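Local coordinates for type III secretion system effector protein ExoU (Pseudomonas fluorescens, PDB 4QMK) that probably acts as a patatin-like phospholipase injected into host cells by type III secretion, with a domain that binds phosphatidylinositol 4,5-bisphosphate to reach the plasma membrane, at residues 333-338 against 381-386; 439-444 against 463-468; 613-618 against 646-651. All coordinates share one frame; numbering follows the deposited sequence.

Overall arrangement
Three contacts illustrate how a multidomain effector is tied together by local contacts at three well-separated places. From the N terminus, interaction 1 comes first: strand 332-337 meets strand 382-389 within the mixed sheet, closing a loop of 42 residues. Interaction 2 follows, bringing the start of helix 441-446 against the start of helix 464-491 beside the small antiparallel sheet, across 18 mostly helical residues. Interaction 3 closes last, holding the C-terminal end of the modelled chain against helix 611-624. The loops run in series, none enclosing or crossing another, and the centres lie about 38 to 42 Å apart.

Interaction 1: residues 333-338 against 381-386; sequences LIVKFE and QTVTLP
The carbonyl oxygen of K336 accepts the shortest bond of this contact, from L385 N at 2.8 Å, with the donor tilted 17° from the carbonyl plane; the CA-H of T384 makes a second, weaker approach to the same oxygen. I334 O is used in like manner, taking V383 N at 2.9 Å in a nearly straight bond (N-H...O 171°) while the CA-H of T382 comes close. In return I334 N, K336 N and E338 N donate to the carbonyls of Q381, V383 and L385, so five backbone bonds zip the strands together. On one face the apolar chains interlock: L385 CD1 lies 3.8 Å from V335 CG1 and 4.0 Å from F337 CE2. V383 turns CG1 between its backbone N and carbonyl carbon (chi1 67°), which brings that methyl to 3.7 Å from L333 CD1. Helices 81-90 and 408-431 both touch this hydrophobic layer. The other face carries I334, K336, T382 and T384; K336 CD passes 4.1 Å from T382 CG2, and T382 OG1 is bonded to F378 O in the preceding helix. Neighbouring parallel strands with helices packed on their side chains are characteristic of the alpha/beta core of patatin-like phospholipases.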
# COMPACT_ATOMS: atom_id res chain seq x y z
N LEU A 333 -7.16 -6.93 30.26
CA LEU A 333 -8.27 -6.41 31.01
C LEU A 333 -9.33 -6.27 29.94
O LEU A 333 -9.16 -5.52 28.96
CB LEU A 333 -7.96 -5.06 31.65
CG LEU A 333 -9.12 -4.43 32.40
CD1 LEU A 333 -9.61 -5.30 33.53
CD2 LEU A 333 -8.63 -3.13 33.00
N ILE A 334 -10.42 -7.01 30.07
CA ILE A 334 -11.44 -7.03 29.04
C ILE A 334 -12.59 -6.36 29.65
O ILE A 334 -13.06 -6.80 30.69
CB ILE A 334 -11.79 -8.49 28.65
CG1 ILE A 334 -10.54 -9.16 28.08
CG2 ILE A 334 -12.93 -8.51 27.65
CD1 ILE A 334 -10.57 -10.70 28.01
N VAL A 335 -13.09 -5.33 29.04
CA VAL A 335 -14.14 -4.50 29.73
C VAL A 335 -15.47 -4.66 29.08
O VAL A 335 -15.61 -4.30 27.94
CB VAL A 335 -13.77 -3.02 29.70
CG1 VAL A 335 -14.78 -2.21 30.47
CG2 VAL A 335 -12.39 -2.84 30.30
N LYS A 336 -16.40 -5.30 29.80
CA LYS A 336 -17.77 -5.51 29.35
C LYS A 336 -18.78 -4.79 30.21
O LYS A 336 -18.49 -4.33 31.30
CB LYS A 336 -18.13 -6.99 29.39
CG LYS A 336 -17.51 -7.74 28.26
CD LYS A 336 -17.76 -9.24 28.32
CE LYS A 336 -16.98 -9.89 27.16
NZ LYS A 336 -17.18 -11.36 26.98
N PHE A 337 -20.02 -4.77 29.74
CA PHE A 337 -21.09 -4.17 30.51
C PHE A 337 -22.09 -5.21 31.05
O PHE A 337 -22.30 -6.27 30.44
CB PHE A 337 -21.75 -3.12 29.65
CG PHE A 337 -20.84 -2.03 29.26
CD1 PHE A 337 -20.05 -2.16 28.16
CD2 PHE A 337 -20.76 -0.88 30.02
CE1 PHE A 337 -19.19 -1.13 27.81
CE2 PHE A 337 -19.91 0.13 29.69
CZ PHE A 337 -19.13 0.01 28.59
N GLU A 338 -22.71 -4.88 32.19
CA GLU A 338 -23.69 -5.74 32.94
C GLU A 338 -24.77 -6.51 32.15
O GLU A 338 -25.38 -5.96 31.24
CB GLU A 338 -24.37 -4.88 34.01
CG GLU A 338 -25.30 -5.66 34.93
CD GLU A 338 -25.88 -4.82 36.07
OE1 GLU A 338 -26.82 -5.29 36.72
OE2 GLU A 338 -25.39 -3.70 36.31
N GLN A 381 -10.07 -12.57 33.43
CA GLN A 381 -9.50 -11.30 33.09
C GLN A 381 -10.55 -10.30 32.64
O GLN A 381 -10.21 -9.23 32.15
CB GLN A 381 -8.48 -11.51 31.99
CG GLN A 381 -7.21 -12.11 32.56
CD GLN A 381 -6.32 -12.77 31.53
OE1 GLN A 381 -5.86 -12.14 30.57
NE2 GLN A 381 -6.03 -14.00 31.75
N THR A 382 -11.82 -10.66 32.79
CA THR A 382 -12.91 -9.85 32.31
C THR A 382 -13.49 -9.09 33.47
O THR A 382 -13.67 -9.68 34.53
CB THR A 382 -14.00 -10.74 31.71
OG1 THR A 382 -13.50 -11.37 30.52
CG2 THR A 382 -15.21 -9.95 31.40
N VAL A 383 -13.79 -7.80 33.28
CA VAL A 383 -14.46 -7.02 34.32
C VAL A 383 -15.76 -6.48 33.74
O VAL A 383 -15.80 -5.94 32.61
CB VAL A 383 -13.55 -5.88 34.88
CG1 VAL A 383 -13.27 -4.83 33.85
CG2 VAL A 383 -14.14 -5.27 36.12
N THR A 384 -16.82 -6.59 34.53
CA THR A 384 -18.18 -6.20 34.11
C THR A 384 -18.63 -4.91 34.81
O THR A 384 -18.90 -4.91 35.99
CB THR A 384 -19.18 -7.34 34.39
OG1 THR A 384 -18.74 -8.52 33.68
CG2 THR A 384 -20.55 -6.97 33.94
N LEU A 385 -18.68 -3.82 34.07
CA LEU A 385 -19.03 -2.55 34.63
C LEU A 385 -20.53 -2.57 34.94
O LEU A 385 -21.32 -2.89 34.08
CB LEU A 385 -18.68 -1.42 33.67
CG LEU A 385 -17.23 -1.30 33.23
CD1 LEU A 385 -17.06 0.01 32.48
CD2 LEU A 385 -16.26 -1.35 34.40
N PRO A 386 -20.90 -2.25 36.17
CA PRO A 386 -22.31 -2.26 36.55
C PRO A 386 -23.10 -1.06 35.99
O PRO A 386 -22.59 0.06 35.96
CB PRO A 386 -22.25 -2.17 38.07
CG PRO A 386 -21.03 -1.35 38.32
CD PRO A 386 -20.04 -1.77 37.27

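Interaction 2: residues 439-444 against 463-468; sequences PSLNDA and DAAGAE
L441 carries the tight half of this contact: its CD2 methyl presses on the first turn of helix 464-491, 3.3 Å from G466 N and 3.4 Å from D463 OD2. With CG anti to the backbone N (chi1 175°), the leucine reaches straight across to the opposing helix start, and the lack of a side chain on G466 probably helps the methyl come this close to the backbone. A465 CB lies 4.1 Å from L441 CD2. D463 meets the leucine from the opposite direction and is held twice: D463 OD2 caps its own helix by accepting from G466 N at 3.2 Å, while OD1 forms a salt bridge with R51 of strand 47-51. The looser side lies toward E468, an exposed residue. There N442 OD1 and E468 OE1 stand 4.0 Å apart, with amide and carboxylate planes turned 55° from each other. What relates them is R515, whose NH1 donates a hydrogen bond to N442 OD1 and forms a salt bridge with E468 OE2, probably easing the repulsion between the two side chains. S440 likewise caps the other helix, S440 OG accepting from D443 N at 3.3 Å. Two N-capped helix starts thus meet through one leucine, a packing of helix N-termini beside the antiparallel sheet.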
# COMPACT_ATOMS: atom_id res chain seq x y z
N PRO A 439 10.60 -30.80 36.55
CA PRO A 439 11.48 -31.88 37.01
C PRO A 439 12.70 -31.38 37.68
O PRO A 439 13.29 -32.11 38.46
CB PRO A 439 11.89 -32.56 35.71
CG PRO A 439 10.75 -32.34 34.79
CD PRO A 439 10.20 -30.97 35.14
N SER A 440 13.17 -30.19 37.34
CA SER A 440 14.37 -29.67 38.02
C SER A 440 14.41 -28.18 38.02
O SER A 440 13.66 -27.50 37.31
CB SER A 440 15.64 -30.13 37.31
OG SER A 440 15.69 -29.58 36.00
N LEU A 441 15.36 -27.66 38.78
CA LEU A 441 15.56 -26.22 38.83
C LEU A 441 15.97 -25.71 37.48
O LEU A 441 15.59 -24.61 37.10
CB LEU A 441 16.59 -25.86 39.86
CG LEU A 441 16.96 -24.39 39.92
CD1 LEU A 441 15.75 -23.53 40.20
CD2 LEU A 441 17.98 -24.22 41.02
N ASN A 442 16.73 -26.48 36.74
CA ASN A 442 17.14 -26.01 35.42
C ASN A 442 15.95 -25.82 34.47
O ASN A 442 15.90 -24.84 33.75
CB ASN A 442 18.16 -26.94 34.82
CG ASN A 442 18.62 -26.49 33.47
OD1 ASN A 442 19.23 -25.45 33.33
ND2 ASN A 442 18.30 -27.25 32.46
N ASP A 443 15.01 -26.76 34.46
CA ASP A 443 13.83 -26.68 33.60
C ASP A 443 12.94 -25.48 33.94
O ASP A 443 12.35 -24.86 33.07
CB ASP A 443 13.02 -27.97 33.68
CG ASP A 443 13.70 -29.12 33.01
OD1 ASP A 443 14.22 -28.94 31.89
OD2 ASP A 443 13.71 -30.21 33.59
N ALA A 444 12.85 -25.16 35.22
CA ALA A 444 12.13 -23.97 35.65
C ALA A 444 12.85 -22.72 35.12
O ALA A 444 12.21 -21.83 34.57
CB ALA A 444 12.03 -23.94 37.17
N ASP A 463 22.60 -21.17 45.07
CA ASP A 463 22.33 -22.59 44.99
C ASP A 463 23.19 -23.16 43.86
O ASP A 463 23.30 -22.52 42.82
CB ASP A 463 20.88 -22.79 44.64
CG ASP A 463 20.49 -24.25 44.66
OD1 ASP A 463 20.54 -24.86 45.76
OD2 ASP A 463 20.11 -24.78 43.58
N ALA A 464 23.80 -24.34 44.04
CA ALA A 464 24.71 -24.91 43.00
C ALA A 464 24.01 -25.18 41.68
O ALA A 464 24.47 -24.72 40.63
CB ALA A 464 25.40 -26.16 43.50
N ALA A 465 22.90 -25.90 41.73
CA ALA A 465 22.10 -26.14 40.51
C ALA A 465 21.60 -24.85 39.89
O ALA A 465 21.51 -24.73 38.67
CB ALA A 465 20.94 -27.04 40.81
N GLY A 466 21.28 -23.88 40.74
CA GLY A 466 20.85 -22.57 40.27
C GLY A 466 21.93 -21.84 39.51
O GLY A 466 21.69 -21.20 38.52
N ALA A 467 23.14 -21.97 39.99
CA ALA A 467 24.29 -21.31 39.36
C ALA A 467 24.65 -21.92 38.00
O ALA A 467 25.00 -21.21 37.07
CB ALA A 467 25.49 -21.32 40.31
N GLU A 468 24.58 -23.24 37.89
CA GLU A 468 24.81 -23.94 36.62
C GLU A 468 23.76 -23.52 35.62
O GLU A 468 24.10 -23.28 34.46
CB GLU A 468 24.78 -25.48 36.83
CG GLU A 468 25.03 -26.34 35.57
CD GLU A 468 23.80 -26.58 34.66
OE1 GLU A 468 22.60 -26.60 35.11
OE2 GLU A 468 24.03 -26.75 33.44

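Interaction 3: residues 613-618 against 646-651; sequences EFNRVL and AWRIPV
The F614 ring is framed by its own helix and by the C-terminal segment. L618 CD1 sits over one face, 4.1 Å above the plane and displaced toward the rim, while W647 O approaches the edge in plane, 3.5 Å from F614 CE2, and N615 OD1 also lies in the plane at the ring edge. I649 CD1 comes in obliquely, 3.5 Å from F614 CD2, with the two side chains crossing at about a right angle. A second flat pair forms nearby: the amide of N615 and the guanidinium of R648 are turned 80° apart, with N615 CG at the guanidinium edge, in its plane. They touch without a bond between them, and the charge of R648 is instead engaged through NH1 in a salt bridge with D619, the residue following L618 in the helix.

N615 makes the polar link to the extended segment. N615 OD1 accepts from I649 N at 3.0 Å, in the carbonyl plane and on a lone pair, with a fairly straight N-H...O angle of 165°. From the other end of the amide, N615 ND2 gives a weak bond to I649 O at 3.3 Å. One side chain therefore grips both polar backbone atoms of a single residue, much as a neighbouring strand would, which supports the modelled orientation of the amide. Placing CG anti to the carbonyl carbon (chi1 -72°) directs that group at the backbone beyond. Nearly one turn further along the helix, L618 CD2 packs against the turn out of helix 639-646, 3.7 Å from R648 N and 4.0 Å from W647 CB.

Helix 555-585 covers the same region, with F576 meeting W647 edge-to-face and also touching L618, and I569 touching I649. On the helix 592-606 side, L605 touches F614 and V617, so helix 611-624 packs against that helix while its N615 holds the chain end that follows helix 639-646.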
# COMPACT_ATOMS: atom_id res chain seq x y z
N GLU A 613 -1.09 -31.65 7.85
CA GLU A 613 -2.17 -31.63 8.83
C GLU A 613 -3.17 -30.49 8.51
O GLU A 613 -4.38 -30.69 8.54
CB GLU A 613 -1.61 -31.47 10.22
CG GLU A 613 -0.74 -32.64 10.64
CD GLU A 613 0.20 -32.33 11.78
OE1 GLU A 613 -0.00 -31.32 12.49
OE2 GLU A 613 1.14 -33.12 11.97
N PHE A 614 -2.67 -29.31 8.19
CA PHE A 614 -3.53 -28.18 7.81
C PHE A 614 -4.42 -28.58 6.63
O PHE A 614 -5.61 -28.38 6.67
CB PHE A 614 -2.64 -26.99 7.41
CG PHE A 614 -3.39 -25.78 7.01
CD1 PHE A 614 -3.83 -24.89 7.94
CD2 PHE A 614 -3.62 -25.51 5.69
CE1 PHE A 614 -4.50 -23.75 7.56
CE2 PHE A 614 -4.31 -24.37 5.30
CZ PHE A 614 -4.76 -23.51 6.24
N ASN A 615 -3.82 -29.16 5.61
CA ASN A 615 -4.54 -29.57 4.42
C ASN A 615 -5.54 -30.72 4.70
O ASN A 615 -6.60 -30.81 4.09
CB ASN A 615 -3.56 -29.98 3.33
CG ASN A 615 -2.83 -28.80 2.71
OD1 ASN A 615 -3.23 -27.66 2.83
ND2 ASN A 615 -1.73 -29.09 2.04
N ARG A 616 -5.21 -31.58 5.63
CA ARG A 616 -6.09 -32.68 5.92
C ARG A 616 -7.36 -32.08 6.33
O ARG A 616 -8.42 -32.52 5.88
CB ARG A 616 -5.55 -33.57 7.04
CG ARG A 616 -6.36 -34.83 7.28
CD ARG A 616 -5.68 -35.81 8.25
NE ARG A 616 -6.65 -36.70 8.89
CZ ARG A 616 -7.23 -37.75 8.30
NH1 ARG A 616 -6.94 -38.07 7.04
NH2 ARG A 616 -8.12 -38.49 8.97
N VAL A 617 -7.28 -31.06 7.19
CA VAL A 617 -8.52 -30.46 7.74
C VAL A 617 -9.33 -29.79 6.66
O VAL A 617 -10.54 -29.87 6.69
CB VAL A 617 -8.27 -29.42 8.85
CG1 VAL A 617 -9.60 -28.89 9.36
CG2 VAL A 617 -7.50 -30.02 10.01
N LEU A 618 -8.66 -29.17 5.70
CA LEU A 618 -9.38 -28.51 4.62
C LEU A 618 -9.97 -29.51 3.67
O LEU A 618 -11.06 -29.28 3.17
CB LEU A 618 -8.51 -27.50 3.86
CG LEU A 618 -8.36 -26.07 4.41
CD1 LEU A 618 -8.05 -25.99 5.88
CD2 LEU A 618 -7.24 -25.41 3.63
N ALA A 646 -9.13 -23.10 -2.08
CA ALA A 646 -8.25 -21.95 -2.31
C ALA A 646 -7.19 -21.71 -1.22
O ALA A 646 -6.17 -21.10 -1.50
CB ALA A 646 -9.09 -20.69 -2.45
N TRP A 647 -7.45 -22.11 0.02
CA TRP A 647 -6.47 -21.91 1.07
C TRP A 647 -5.51 -23.08 1.25
O TRP A 647 -4.63 -23.02 2.07
CB TRP A 647 -7.16 -21.62 2.40
CG TRP A 647 -7.79 -20.22 2.58
CD1 TRP A 647 -8.90 -19.72 1.95
CD2 TRP A 647 -7.41 -19.22 3.55
NE1 TRP A 647 -9.18 -18.44 2.42
CE2 TRP A 647 -8.29 -18.12 3.41
CE3 TRP A 647 -6.38 -19.14 4.50
CZ2 TRP A 647 -8.19 -16.98 4.17
CZ3 TRP A 647 -6.26 -17.98 5.26
CH2 TRP A 647 -7.16 -16.92 5.09
N ARG A 648 -5.64 -24.16 0.50
CA ARG A 648 -4.66 -25.26 0.63
C ARG A 648 -3.25 -24.75 0.43
O ARG A 648 -3.01 -23.90 -0.40
CB ARG A 648 -4.87 -26.38 -0.40
CG ARG A 648 -6.15 -27.16 -0.26
CD ARG A 648 -6.14 -28.47 -1.03
NE ARG A 648 -5.16 -29.38 -0.45
CZ ARG A 648 -4.97 -30.65 -0.83
NH1 ARG A 648 -5.72 -31.20 -1.78
NH2 ARG A 648 -4.05 -31.38 -0.23
N ILE A 649 -2.32 -25.29 1.19
CA ILE A 649 -0.91 -24.90 1.05
C ILE A 649 -0.32 -25.71 -0.11
O ILE A 649 -0.40 -26.93 -0.10
CB ILE A 649 -0.12 -25.11 2.34
CG1 ILE A 649 -0.67 -24.20 3.44
CG2 ILE A 649 1.35 -24.80 2.13
CD1 ILE A 649 -0.33 -24.69 4.82
N PRO A 650 0.23 -25.01 -1.13
CA PRO A 650 0.76 -25.57 -2.36
C PRO A 650 1.52 -26.88 -2.25
O PRO A 650 1.30 -27.75 -3.08
CB PRO A 650 1.67 -24.46 -2.86
CG PRO A 650 0.91 -23.22 -2.51
CD PRO A 650 0.28 -23.52 -1.18
N VAL A 651 2.37 -27.04 -1.25
CA VAL A 651 3.18 -28.27 -1.17
C VAL A 651 4.20 -28.30 -2.36
O VAL A 651 5.28 -27.70 -2.31
CB VAL A 651 2.31 -29.57 -1.19
CG1 VAL A 651 3.16 -30.80 -1.54
CG2 VAL A 651 1.59 -29.76 0.14